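Side-chain contacts in protein toll (Drosophila melanogaster, PDB 4LXR), which serves as the Drosophila cell-surface receptor for the cleaved cytokine Spätzle, signalling in dorsal-ventral patterning of the embryo and in antifungal innate immunity: residues G377-G380 against D381-S384; V719-G723 against N724-C728. All blocks are in the same frame, centred on the assembly; numbering follows the deposited sequence.

Contact 1. Residues G377-G380 against D381-S384; sequences GISG and DIFS
Ser379 OG faces the backbone amides two and three residues further on, those of Asp381 and Ile382. Both bonds are weak: Ile382 N lies 3.3 Å from Ser379 OG with an N-H...O angle of 140°, and Asp381 N at 3.4 Å. The hydroxyl can do this because chi1 of 71° sets OG between its own N and carbonyl carbon, and its stronger partner is the carboxylate of Asp356. A short side chain that can both donate and accept suits such a bend. The next amide, Phe383 N, is satisfied by a water molecule instead, which takes its N-H at 2.7 Å and donates to Ser379 O, so the water bridges the two limbs of the loop. Asp381 O, closing a type I turn, accepts from both Ser384 N and Ser384 OG, each 3.1 Å away and on the same face of the carbonyl plane. Beneath this polar layer, Ile378 CG2 touches Phe383 CE2 at 3.5 Å and Ile382 CG2 at 3.8 Å. Isoleucine suits position 382 because its CG2 branch meets Ile378 and also sits over the centre of one Phe383 ring face; Ile378 packs further on Met394, Ala406 and Phe407. This is the convex side of a leucine-rich repeat, LRR 10, where a short strand and turns pack apolar side chains into the solenoid core.

Contact 2. Residues V719-G723 against N724-C728; sequences VKLSG and NPWMC
Two side chains from the far limb of the loop, Asn724 and Trp726, both donate to one backbone oxygen, Leu721 O, and reach it from opposite faces of its carbonyl plane. With CG beside the backbone N (chi1 -59°), the indole turns back toward Leu721 and comes edge-on: Trp726 NE1 lies 2.9 Å from Leu721 O, which sits in the ring plane, though the N-H...O angle is a bent 140°. The amide makes the straighter bond, Asn724 ND2 to Leu721 O at 3.1 Å and 164°, but stands above the carbonyl plane, not on a lone pair. Asn724 suits this place because its amide also donates to Ile694 O and accepts from Leu699 N, tying the loop to the chain just after strand 691-693. Tryptophan joins a ring N-H to apolar surface: Asn724 CB lies 3.3 Å above one indole face, and Leu721 CB meets Trp726 CZ2 at 4.0 Å, the two side chains crossing at about a right angle. Gly723, with positive phi, lets the chain turn. A leucine in place of Trp726 would probably leave Leu721 O with one donor fewer and open a gap beside Leu721. These bonds are consistent with Leu721 O and the Asn724 amide being well satisfied in a buried loop, shortly ahead of disulfide-bonded Cys728.

Both contacts are local, and they come in series along the extracellular part of the receptor, 377-384 well before 719-728. Their centres lie 84 Å apart and their nearest atoms about 66 Å, so they do not touch. They share no sheet: strand 377-378 pairs with 401-402 in a small two-stranded parallel sheet, whereas strand 718-720 is an end strand, within this chain, of a separate mixed sheet that includes 643-647, 669-671 and 691-693. Contact 1 therefore belongs to the middle of the long first solenoid, within LRR 10, and contact 2 to the last strand of a second, shorter one, its residues from 724 on falling within the LRRCT 2 range.

Contact 1. Residues G377-G380 against D381-S384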
loop_
_atom_site.group_PDB
_atom_site.type_symbol
_atom_site.label_atom_id
_atom_site.label_comp_id
_atom_site.label_asym_id
_atom_site.label_seq_id
_atom_site.Cartn_x
_atom_site.Cartn_y
_atom_site.Cartn_z
ATOM N N GLY A 377 -16.197 9.663 19.407
ATOM C CA GLY A 377 -17.421 10.102 18.776
ATOM C C GLY A 377 -17.190 11.179 17.747
ATOM O O GLY A 377 -16.112 11.772 17.674
ATOM N N ILE A 378 -18.194 11.403 16.912
ATOM C CA ILE A 378 -18.195 12.553 16.024
ATOM C C ILE A 378 -19.502 13.244 16.316
ATOM O O ILE A 378 -20.577 12.622 16.224
ATOM C CB ILE A 378 -18.137 12.167 14.539
ATOM C CG1 ILE A 378 -16.992 11.192 14.284
ATOM C CG2 ILE A 378 -17.982 13.416 13.670
ATOM C CD1 ILE A 378 -16.742 10.923 12.810
ATOM N N SER A 379 -19.423 14.506 16.717
ATOM C CA SER A 379 -20.620 15.200 17.164
ATOM C C SER A 379 -21.256 15.905 15.979
ATOM O O SER A 379 -20.666 15.971 14.897
ATOM C CB SER A 379 -20.301 16.201 18.284
ATOM O OG SER A 379 -19.584 17.324 17.791
ATOM N N GLY A 380 -22.460 16.425 16.193
ATOM C CA GLY A 380 -23.159 17.155 15.155
ATOM C C GLY A 380 -22.566 18.509 14.813
ATOM O O GLY A 380 -22.890 19.065 13.769
ATOM N N ASP A 381 -21.689 19.037 15.670
ATOM C CA ASP A 381 -21.144 20.389 15.477
ATOM C C ASP A 381 -19.690 20.464 15.028
ATOM O O ASP A 381 -19.281 21.463 14.435
ATOM C CB ASP A 381 -21.281 21.216 16.761
ATOM C CG ASP A 381 -22.693 21.716 16.991
ATOM O OD1 ASP A 381 -23.522 21.636 16.062
ATOM O OD2 ASP A 381 -22.965 22.208 18.105
ATOM N N ILE A 382 -18.912 19.429 15.326
ATOM C CA ILE A 382 -17.468 19.497 15.151
ATOM C C ILE A 382 -17.036 19.898 13.738
ATOM O O ILE A 382 -16.114 20.702 13.588
ATOM C CB ILE A 382 -16.754 18.187 15.620
ATOM C CG1 ILE A 382 -15.234 18.326 15.500
ATOM C CG2 ILE A 382 -17.238 16.981 14.843
ATOM C CD1 ILE A 382 -14.630 19.306 16.487
ATOM N N PHE A 383 -17.713 19.378 12.711
ATOM C CA PHE A 383 -17.309 19.644 11.319
ATOM C C PHE A 383 -18.315 20.524 10.577
ATOM O O PHE A 383 -18.259 20.624 9.353
ATOM C CB PHE A 383 -17.164 18.333 10.524
ATOM C CG PHE A 383 -16.201 17.343 11.120
ATOM C CD1 PHE A 383 -15.001 17.759 11.689
ATOM C CD2 PHE A 383 -16.494 15.988 11.103
ATOM C CE1 PHE A 383 -14.121 16.837 12.223
ATOM C CE2 PHE A 383 -15.619 15.063 11.641
ATOM C CZ PHE A 383 -14.430 15.482 12.201
ATOM N N SER A 384 -19.228 21.159 11.309
ATOM C CA SER A 384 -20.379 21.812 10.688
ATOM C C SER A 384 -20.016 23.045 9.874
ATOM O O SER A 384 -20.841 23.544 9.111
ATOM C CB SER A 384 -21.431 22.177 11.735
ATOM O OG SER A 384 -20.959 23.236 12.551
HETATM O O HOH W 1 -19.743 17.621 12.627
#

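Contact 2. Residues V719-G723 against N724-C728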
loop_
_atom_site.group_PDB
_atom_site.type_symbol
_atom_site.label_atom_id
_atom_site.label_comp_id
_atom_site.label_asym_id
_atom_site.label_seq_id
_atom_site.Cartn_x
_atom_site.Cartn_y
_atom_site.Cartn_z
ATOM N N VAL A 719 -34.974 -49.654 -15.579
ATOM C CA VAL A 719 -35.008 -50.854 -14.735
ATOM C C VAL A 719 -33.680 -51.616 -14.611
ATOM O O VAL A 719 -32.940 -51.771 -15.583
ATOM C CB VAL A 719 -36.020 -51.900 -15.271
ATOM C CG1 VAL A 719 -36.626 -52.673 -14.119
ATOM C CG2 VAL A 719 -37.097 -51.246 -16.106
ATOM N N LYS A 720 -33.415 -52.163 -13.431
ATOM C CA LYS A 720 -32.333 -53.136 -13.293
ATOM C C LYS A 720 -32.879 -54.470 -12.791
ATOM O O LYS A 720 -33.656 -54.514 -11.833
ATOM C CB LYS A 720 -31.215 -52.605 -12.396
ATOM C CG LYS A 720 -30.515 -51.367 -12.975
ATOM C CD LYS A 720 -29.285 -50.987 -12.170
ATOM C CE LYS A 720 -28.818 -49.574 -12.528
ATOM N NZ LYS A 720 -27.829 -49.016 -11.555
ATOM N N LEU A 721 -32.483 -55.558 -13.447
ATOM C CA LEU A 721 -33.134 -56.844 -13.226
ATOM C C LEU A 721 -32.211 -58.032 -12.950
ATOM O O LEU A 721 -32.703 -59.142 -12.697
ATOM C CB LEU A 721 -34.040 -57.176 -14.413
ATOM C CG LEU A 721 -35.186 -56.218 -14.703
ATOM C CD1 LEU A 721 -35.801 -56.537 -16.070
ATOM C CD2 LEU A 721 -36.222 -56.316 -13.585
ATOM N N SER A 722 -30.896 -57.816 -12.986
ATOM C CA SER A 722 -29.944 -58.919 -12.828
ATOM C C SER A 722 -29.811 -59.327 -11.368
ATOM O O SER A 722 -30.286 -58.630 -10.475
ATOM C CB SER A 722 -28.570 -58.572 -13.414
ATOM O OG SER A 722 -27.919 -57.553 -12.665
ATOM N N GLY A 723 -29.163 -60.462 -11.131
ATOM C CA GLY A 723 -28.999 -60.973 -9.786
ATOM C C GLY A 723 -30.263 -61.590 -9.211
ATOM O O GLY A 723 -30.341 -61.842 -8.014
ATOM N N ASN A 724 -31.258 -61.836 -10.054
ATOM C CA ASN A 724 -32.481 -62.490 -9.599
ATOM C C ASN A 724 -32.599 -63.919 -10.129
ATOM O O ASN A 724 -32.189 -64.202 -11.252
ATOM C CB ASN A 724 -33.713 -61.673 -10.001
ATOM C CG ASN A 724 -33.882 -60.422 -9.157
ATOM O OD1 ASN A 724 -34.399 -60.483 -8.045
ATOM N ND2 ASN A 724 -33.452 -59.281 -9.686
ATOM N N PRO A 725 -33.164 -64.827 -9.320
ATOM C CA PRO A 725 -33.347 -66.224 -9.757
ATOM C C PRO A 725 -34.539 -66.381 -10.697
ATOM O O PRO A 725 -35.557 -66.965 -10.305
ATOM C CB PRO A 725 -33.617 -66.973 -8.447
ATOM C CG PRO A 725 -34.213 -65.947 -7.540
ATOM C CD PRO A 725 -33.567 -64.620 -7.918
ATOM N N TRP A 726 -34.412 -65.862 -11.917
ATOM C CA TRP A 726 -35.506 -65.889 -12.881
ATOM C C TRP A 726 -35.917 -67.320 -13.272
ATOM O O TRP A 726 -35.070 -68.170 -13.548
ATOM C CB TRP A 726 -35.158 -65.055 -14.119
ATOM C CG TRP A 726 -34.878 -63.617 -13.785
ATOM C CD1 TRP A 726 -33.680 -62.975 -13.870
ATOM C CD2 TRP A 726 -35.817 -62.652 -13.291
ATOM N NE1 TRP A 726 -33.815 -61.665 -13.471
ATOM C CE2 TRP A 726 -35.117 -61.442 -13.109
ATOM C CE3 TRP A 726 -37.185 -62.694 -12.989
ATOM C CZ2 TRP A 726 -35.737 -60.281 -12.640
ATOM C CZ3 TRP A 726 -37.797 -61.544 -12.515
ATOM C CH2 TRP A 726 -37.069 -60.349 -12.348
ATOM N N MET A 727 -37.224 -67.563 -13.266
ATOM C CA MET A 727 -37.794 -68.846 -13.677
ATOM C C MET A 727 -38.147 -68.765 -15.153
ATOM O O MET A 727 -39.165 -68.189 -15.530
ATOM C CB MET A 727 -39.039 -69.171 -12.837
ATOM C CG MET A 727 -39.806 -70.414 -13.270
ATOM S SD MET A 727 -38.882 -71.944 -13.018
ATOM C CE MET A 727 -38.203 -71.681 -11.376
ATOM N N CYS A 728 -37.279 -69.324 -15.984
ATOM C CA CYS A 728 -37.437 -69.240 -17.437
ATOM C C CYS A 728 -38.149 -70.460 -18.022
ATOM O O CYS A 728 -37.535 -71.337 -18.615
ATOM C CB CYS A 728 -36.083 -68.974 -18.118
ATOM S SG CYS A 728 -35.323 -67.381 -17.555
#